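Local coordinates for protein restriction endonuclease UbaLAI (Unidentified, PDB 5O63) that is a monomeric Type IIE restriction endonuclease that cleaves DNA and binds its recognition sequence through an N-terminal B3 domain, at residues A[138-143]-A[152-157]; A[38-43]-A[97-102]. All blocks are in the same frame, centred on the assembly; numbering follows the deposited sequence. Where two conformers were deposited one is given.

Contact 1: A[138-143]-A[152-157]; sequences VLFALC and AGLFVV. With nucleotides of chain D.
Phe-140 of helix 136-144 meets Leu-154 just ahead of strand 155-159, an outermost strand of the B3-domain sheet. The B3 fold is an open beta pseudobarrel with helices at its ends. Here helix 136-144 packs against the barrel's edge at strand 155-159. The contact is small and mostly apolar.

The apolar part is one ring against one methyl group. Leu-154 CD2 lies in the plane of the Phe-140 ring, at its edge, 3.9 Å from CE2 and 4.0 Å from CZ. The two side chains cross at about a right angle. Phe-140 has CG anti to the backbone N (chi1 -177°), which carries the ring out from the helix flank to the leucine. Within the helix the same ring stacks with Phe-144.

On the DNA side, the backbone at Gly-153 runs close to a phosphate of chain D. The CA of Gly-153 is 3.6 Å from OP2 of DC3 of chain D. Backbone hydrogen bonds between Leu-154 and Val-28 and between Val-156 and Ala-26 tie the segment to strand 19-28.

One turn along the helix from Phe-140, the contact passes from ring to backbone. The carbonyl oxygen of Cys-143 accepts a hydrogen bond from Arg-158. The same oxygen meets a methyl group of Val-156. With chi1 at 54°, that methyl stands between the valine's backbone N and carbonyl carbon and faces the helix. Val-156 CG1 sits 3.9 Å from Cys-143 O.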
# COMPACT_ATOMS: atom_id res chain seq x y z
N VAL A 138 -3.14 15.72 1.10
CA VAL A 138 -4.52 15.33 1.33
C VAL A 138 -4.57 13.87 1.82
O VAL A 138 -5.24 13.58 2.80
CB VAL A 138 -5.41 15.55 0.07
CG1 VAL A 138 -6.79 14.90 0.23
CG2 VAL A 138 -5.63 17.02 -0.14
N LEU A 139 -3.83 12.97 1.18
CA LEU A 139 -3.86 11.58 1.61
C LEU A 139 -3.24 11.36 2.97
O LEU A 139 -3.78 10.59 3.80
CB LEU A 139 -3.14 10.69 0.59
CG LEU A 139 -3.87 10.65 -0.76
CD1 LEU A 139 -3.06 9.79 -1.72
CD2 LEU A 139 -5.33 10.15 -0.65
N PHE A 140 -2.13 12.04 3.25
CA PHE A 140 -1.52 11.91 4.56
C PHE A 140 -2.51 12.35 5.67
O PHE A 140 -2.66 11.65 6.72
CB PHE A 140 -0.22 12.70 4.62
CG PHE A 140 0.50 12.53 5.96
CD1 PHE A 140 0.24 13.42 6.99
CD2 PHE A 140 1.32 11.43 6.21
CE1 PHE A 140 0.83 13.24 8.23
CE2 PHE A 140 1.91 11.24 7.45
CZ PHE A 140 1.65 12.16 8.46
N ALA A 141 -3.14 13.48 5.46
CA ALA A 141 -4.11 13.96 6.45
C ALA A 141 -5.25 12.92 6.69
O ALA A 141 -5.71 12.75 7.83
CB ALA A 141 -4.72 15.31 5.99
N LEU A 142 -5.76 12.30 5.62
CA LEU A 142 -6.82 11.30 5.80
C LEU A 142 -6.36 10.05 6.51
O LEU A 142 -7.13 9.48 7.26
CB LEU A 142 -7.44 10.83 4.48
CG LEU A 142 -7.81 11.78 3.40
CD1 LEU A 142 -8.11 11.01 2.13
CD2 LEU A 142 -9.01 12.39 3.91
N CYS A 143 -5.13 9.59 6.25
CA CYS A 143 -4.67 8.35 6.84
C CYS A 143 -4.15 8.52 8.26
O CYS A 143 -4.25 7.59 9.07
CB CYS A 143 -3.52 7.76 6.03
SG CYS A 143 -4.11 7.24 4.36
N ALA A 152 9.60 10.04 7.24
CA ALA A 152 9.94 8.89 6.37
C ALA A 152 9.85 7.59 7.24
O ALA A 152 10.33 7.53 8.40
CB ALA A 152 11.31 9.08 5.74
N GLY A 153 9.15 6.57 6.71
CA GLY A 153 9.04 5.30 7.38
C GLY A 153 7.80 5.16 8.23
O GLY A 153 7.44 4.07 8.68
N LEU A 154 7.19 6.29 8.61
CA LEU A 154 6.01 6.23 9.43
C LEU A 154 4.89 5.43 8.78
O LEU A 154 4.66 5.58 7.58
CB LEU A 154 5.47 7.64 9.68
CG LEU A 154 4.15 7.86 10.37
CD1 LEU A 154 4.25 7.42 11.87
CD2 LEU A 154 3.85 9.36 10.31
N PHE A 155 4.22 4.63 9.57
CA PHE A 155 3.13 3.82 8.95
C PHE A 155 2.00 3.60 9.92
O PHE A 155 2.18 3.73 11.16
CB PHE A 155 3.68 2.48 8.39
CG PHE A 155 4.02 1.47 9.41
CD1 PHE A 155 5.32 1.49 10.02
CD2 PHE A 155 3.10 0.50 9.80
CE1 PHE A 155 5.62 0.56 11.04
CE2 PHE A 155 3.40 -0.45 10.83
CZ PHE A 155 4.70 -0.42 11.44
N VAL A 156 0.83 3.25 9.39
CA VAL A 156 -0.30 2.90 10.24
C VAL A 156 -0.94 1.69 9.64
O VAL A 156 -0.98 1.53 8.39
CB VAL A 156 -1.29 4.02 10.35
CG1 VAL A 156 -1.78 4.55 8.98
CG2 VAL A 156 -2.44 3.63 11.27
N VAL A 157 -1.39 0.81 10.51
CA VAL A 157 -2.19 -0.32 10.11
C VAL A 157 -3.47 -0.23 10.96
O VAL A 157 -3.41 -0.23 12.21
CB VAL A 157 -1.48 -1.64 10.38
CG1 VAL A 157 -2.41 -2.78 10.05
CG2 VAL A 157 -0.19 -1.74 9.59
P DC D 3 12.39 3.01 8.32
OP1 DC D 3 12.39 4.45 8.81
OP2 DC D 3 11.20 2.43 7.60
O5' DC D 3 13.67 2.80 7.40
C5' DC D 3 14.90 3.25 7.87
C4' DC D 3 16.00 2.82 6.96
O4' DC D 3 16.15 1.39 6.99
C3' DC D 3 15.80 3.18 5.50
O3' DC D 3 16.51 4.41 5.28
C2' DC D 3 16.45 1.97 4.76
C1' DC D 3 17.07 1.18 5.92
N1 DC D 3 17.23 -0.22 5.66
C2 DC D 3 18.53 -0.74 5.58
O2 DC D 3 19.51 0.02 5.82
N3 DC D 3 18.71 -2.06 5.25
C4 DC D 3 17.65 -2.84 4.98
N4 DC D 3 17.88 -4.12 4.70
C5 DC D 3 16.28 -2.31 5.02
C6 DC D 3 16.13 -1.01 5.38

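Contact 2: A[38-43]-A[97-102]; sequences HGVLVP and GLLNER. With nucleotides of chain D.
The base-reading surface of the domain includes His-38, whose ring lies between the bound DNA and Arg-102 of the 97-102 loop. His-38 NE2 donates a nearly straight hydrogen bond to N7 of DG6 of chain D, 2.8 Å long with an N-H...N angle of 166°. The neighbouring base, DA5 of chain D, brings its N7 over one face of the His-38 ring, 3.4 Å above the plane and offset toward the rim. The other ring nitrogen, ND1, is hydrogen-bonded to Asn-32 O. The imidazole is therefore gripped at both nitrogens, which fixes its rotation. Both partners are acceptors, which is consistent with a ring carrying hydrogen on both nitrogens.

In the B3 fold, strand 40-41 is an outermost strand of the sheet and pairs with strand 89-93. Just past it, Pro-43 CA lies 3.4 Å from OP2 of DG2 of chain D. The loop 97-102 follows the partner strand and opens with a 3-10 turn.

Arg-102 approaches obliquely to the His-38 ring. Its NH2 is 3.8 Å from His-38 ND1, which lies at the edge of the guanidinium, and the two planes stand 83° apart. The arginine chain bends at chi2 (-56°), which brings the guanidinium back to its own loop. There a weak hydrogen bond runs from Arg-102 NH1 to Asn-100 O (3.3 Å). Arg-102 NE bonds to Pro-31 O and its NH2 forms a salt bridge with Asp-34. Asp-34 also accepts from the backbone N of His-38, so one carboxylate joins both sides of the contact.

Away from the DNA the contact is apolar. Val-40 and Leu-99 cross at about a right angle, and Leu-99 also packs on Phe-125 and Cys-127 of strand 121-128. The methyl groups that meet are Val-40 CG2 and Leu-99 CD1, 4.0 Å apart.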
# COMPACT_ATOMS: atom_id res chain seq x y z
N HIS A 38 14.09 -1.44 -5.62
CA HIS A 38 14.19 -1.74 -4.22
C HIS A 38 12.88 -2.15 -3.55
O HIS A 38 12.91 -2.76 -2.47
CB HIS A 38 14.70 -0.49 -3.46
CG HIS A 38 16.07 -0.11 -3.86
ND1 HIS A 38 16.55 1.18 -3.68
CD2 HIS A 38 17.09 -0.81 -4.42
CE1 HIS A 38 17.80 1.25 -4.11
NE2 HIS A 38 18.16 0.05 -4.56
N GLY A 39 11.75 -1.83 -4.21
CA GLY A 39 10.43 -2.20 -3.65
C GLY A 39 10.05 -1.30 -2.49
O GLY A 39 10.82 -0.38 -2.14
N VAL A 40 8.89 -1.58 -1.95
CA VAL A 40 8.50 -0.91 -0.71
C VAL A 40 8.72 -1.92 0.39
O VAL A 40 8.11 -2.99 0.43
CB VAL A 40 7.04 -0.43 -0.77
CG1 VAL A 40 6.59 0.03 0.64
CG2 VAL A 40 6.93 0.71 -1.79
N LEU A 41 9.56 -1.53 1.38
CA LEU A 41 9.89 -2.43 2.46
C LEU A 41 8.68 -2.53 3.44
O LEU A 41 8.09 -1.50 3.77
CB LEU A 41 11.15 -1.92 3.23
CG LEU A 41 11.58 -2.86 4.36
CD1 LEU A 41 12.11 -4.23 3.84
CD2 LEU A 41 12.73 -2.10 5.12
N VAL A 42 8.28 -3.76 3.76
CA VAL A 42 7.09 -3.99 4.60
C VAL A 42 7.55 -4.10 6.04
O VAL A 42 8.32 -4.99 6.37
CB VAL A 42 6.34 -5.27 4.21
CG1 VAL A 42 5.08 -5.42 5.05
CG2 VAL A 42 5.95 -5.21 2.69
N PRO A 43 7.09 -3.18 6.92
CA PRO A 43 7.44 -3.32 8.35
C PRO A 43 6.86 -4.59 8.92
O PRO A 43 5.77 -5.02 8.47
CB PRO A 43 6.76 -2.12 9.00
CG PRO A 43 6.14 -1.36 8.03
CD PRO A 43 6.17 -2.07 6.67
N GLY A 97 4.74 3.16 -11.35
CA GLY A 97 6.01 3.85 -11.55
C GLY A 97 6.10 5.25 -10.97
O GLY A 97 7.22 5.80 -10.87
N LEU A 98 4.99 5.83 -10.53
CA LEU A 98 5.05 7.14 -9.87
C LEU A 98 6.07 7.04 -8.74
O LEU A 98 6.78 8.00 -8.44
CB LEU A 98 3.68 7.58 -9.32
CG LEU A 98 3.71 8.95 -8.61
CD1 LEU A 98 4.40 10.06 -9.45
CD2 LEU A 98 2.29 9.38 -8.27
N LEU A 99 6.18 5.88 -8.11
CA LEU A 99 7.04 5.83 -6.89
C LEU A 99 8.52 5.95 -7.24
O LEU A 99 9.36 6.21 -6.36
CB LEU A 99 6.85 4.54 -6.11
CG LEU A 99 5.50 4.33 -5.45
CD1 LEU A 99 5.55 2.99 -4.73
CD2 LEU A 99 5.16 5.50 -4.55
N ASN A 100 8.87 5.76 -8.51
CA ASN A 100 10.29 5.78 -8.80
C ASN A 100 10.92 7.19 -8.76
O ASN A 100 12.15 7.33 -8.59
CB ASN A 100 10.51 5.11 -10.17
CG ASN A 100 10.29 3.64 -10.09
OD1 ASN A 100 10.55 2.99 -9.05
ND2 ASN A 100 9.75 3.06 -11.19
N GLU A 101 10.10 8.22 -8.92
CA GLU A 101 10.61 9.58 -8.98
C GLU A 101 11.04 10.03 -7.60
O GLU A 101 10.21 10.11 -6.72
CB GLU A 101 9.55 10.51 -9.57
CG GLU A 101 9.46 10.42 -11.11
CD GLU A 101 10.57 11.15 -11.86
OE1 GLU A 101 11.25 12.02 -11.27
OE2 GLU A 101 10.76 10.86 -13.08
N ARG A 102 12.32 10.34 -7.41
CA ARG A 102 12.87 10.58 -6.06
C ARG A 102 12.95 12.05 -5.60
O ARG A 102 13.30 12.29 -4.44
CB ARG A 102 14.30 10.00 -5.99
CG ARG A 102 14.38 8.48 -6.08
CD ARG A 102 13.49 7.82 -4.97
NE ARG A 102 13.97 6.51 -4.49
CZ ARG A 102 14.23 5.42 -5.25
NH1 ARG A 102 14.08 5.42 -6.63
NH2 ARG A 102 14.69 4.33 -4.62
P DG D 6 25.30 3.38 -4.83
OP1 DG D 6 26.70 3.87 -4.79
OP2 DG D 6 24.19 4.20 -5.35
O5' DG D 6 25.25 2.01 -5.68
C5' DG D 6 26.22 1.01 -5.53
C4' DG D 6 25.91 -0.14 -6.47
O4' DG D 6 24.78 -0.87 -5.90
C3' DG D 6 25.47 0.29 -7.87
O3' DG D 6 25.96 -0.65 -8.79
C2' DG D 6 23.94 0.05 -7.81
C1' DG D 6 23.90 -1.18 -6.91
N9 DG D 6 22.58 -1.41 -6.39
C8 DG D 6 21.63 -0.47 -5.97
N7 DG D 6 20.47 -1.02 -5.65
C5 DG D 6 20.66 -2.39 -5.88
C6 DG D 6 19.74 -3.46 -5.80
O6 DG D 6 18.53 -3.42 -5.44
N1 DG D 6 20.31 -4.67 -6.14
C2 DG D 6 21.64 -4.83 -6.53
N2 DG D 6 22.02 -6.08 -6.81
N3 DG D 6 22.51 -3.82 -6.65
C4 DG D 6 21.96 -2.64 -6.34
P DA D 5 22.16 5.73 0.13
OP1 DA D 5 23.37 6.62 0.32
OP2 DA D 5 20.93 6.28 -0.47
O5' DA D 5 22.58 4.49 -0.78
C5' DA D 5 23.75 3.75 -0.45
C4' DA D 5 23.85 2.51 -1.29
O4' DA D 5 22.77 1.64 -0.97
C3' DA D 5 23.71 2.73 -2.79
O3' DA D 5 25.02 2.86 -3.34
C2' DA D 5 22.98 1.41 -3.25
C1' DA D 5 22.81 0.63 -1.95
N9 DA D 5 21.56 -0.12 -1.89
C8 DA D 5 20.31 0.33 -1.47
N7 DA D 5 19.39 -0.61 -1.50
C5 DA D 5 20.07 -1.73 -1.97
C6 DA D 5 19.65 -3.05 -2.26
N6 DA D 5 18.39 -3.50 -2.09
N1 DA D 5 20.61 -3.93 -2.70
C2 DA D 5 21.85 -3.49 -2.85
N3 DA D 5 22.38 -2.27 -2.62
C4 DA D 5 21.42 -1.44 -2.14
P DG D 2 10.45 -2.64 11.69
OP1 DG D 2 9.34 -1.98 12.47
OP2 DG D 2 9.97 -3.62 10.63
O5' DG D 2 11.29 -1.46 11.06
C5' DG D 2 11.93 -0.51 11.88
C4' DG D 2 12.93 0.28 11.07
O4' DG D 2 14.14 -0.52 10.80
C3' DG D 2 12.40 0.74 9.70
O3' DG D 2 12.68 2.14 9.61
C2' DG D 2 13.22 -0.13 8.67
C1' DG D 2 14.52 -0.29 9.45
N9 DG D 2 15.36 -1.41 9.02
C8 DG D 2 14.96 -2.66 8.59
N7 DG D 2 15.98 -3.42 8.29
C5 DG D 2 17.10 -2.63 8.49
C6 DG D 2 18.50 -2.93 8.31
O6 DG D 2 19.01 -3.98 7.91
N1 DG D 2 19.32 -1.85 8.67
C2 DG D 2 18.84 -0.63 9.16
N2 DG D 2 19.78 0.31 9.42
N3 DG D 2 17.54 -0.35 9.33
C4 DG D 2 16.74 -1.40 8.96

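Overall arrangement
Contacts 1 and 2 involve the two outermost strands of one sheet, 155-159 and 40-41, and their centres are about 15 Å apart. Contact 2 is the more buried. Three of its four touching residues are buried, against two of four in contact 1. Contact 1 sets a helix against a sheet margin with apolar groups and a backbone carbonyl. Contact 2 sets a strand against a loop and adds a charged arginine and a base-reading histidine to its apolar pair. Both lie against a DNA phosphate, but only contact 2 has a side chain bonded to a base. The segments join where Phe-155 CE1 packs on Pro-43 CB, 3.6 Å away.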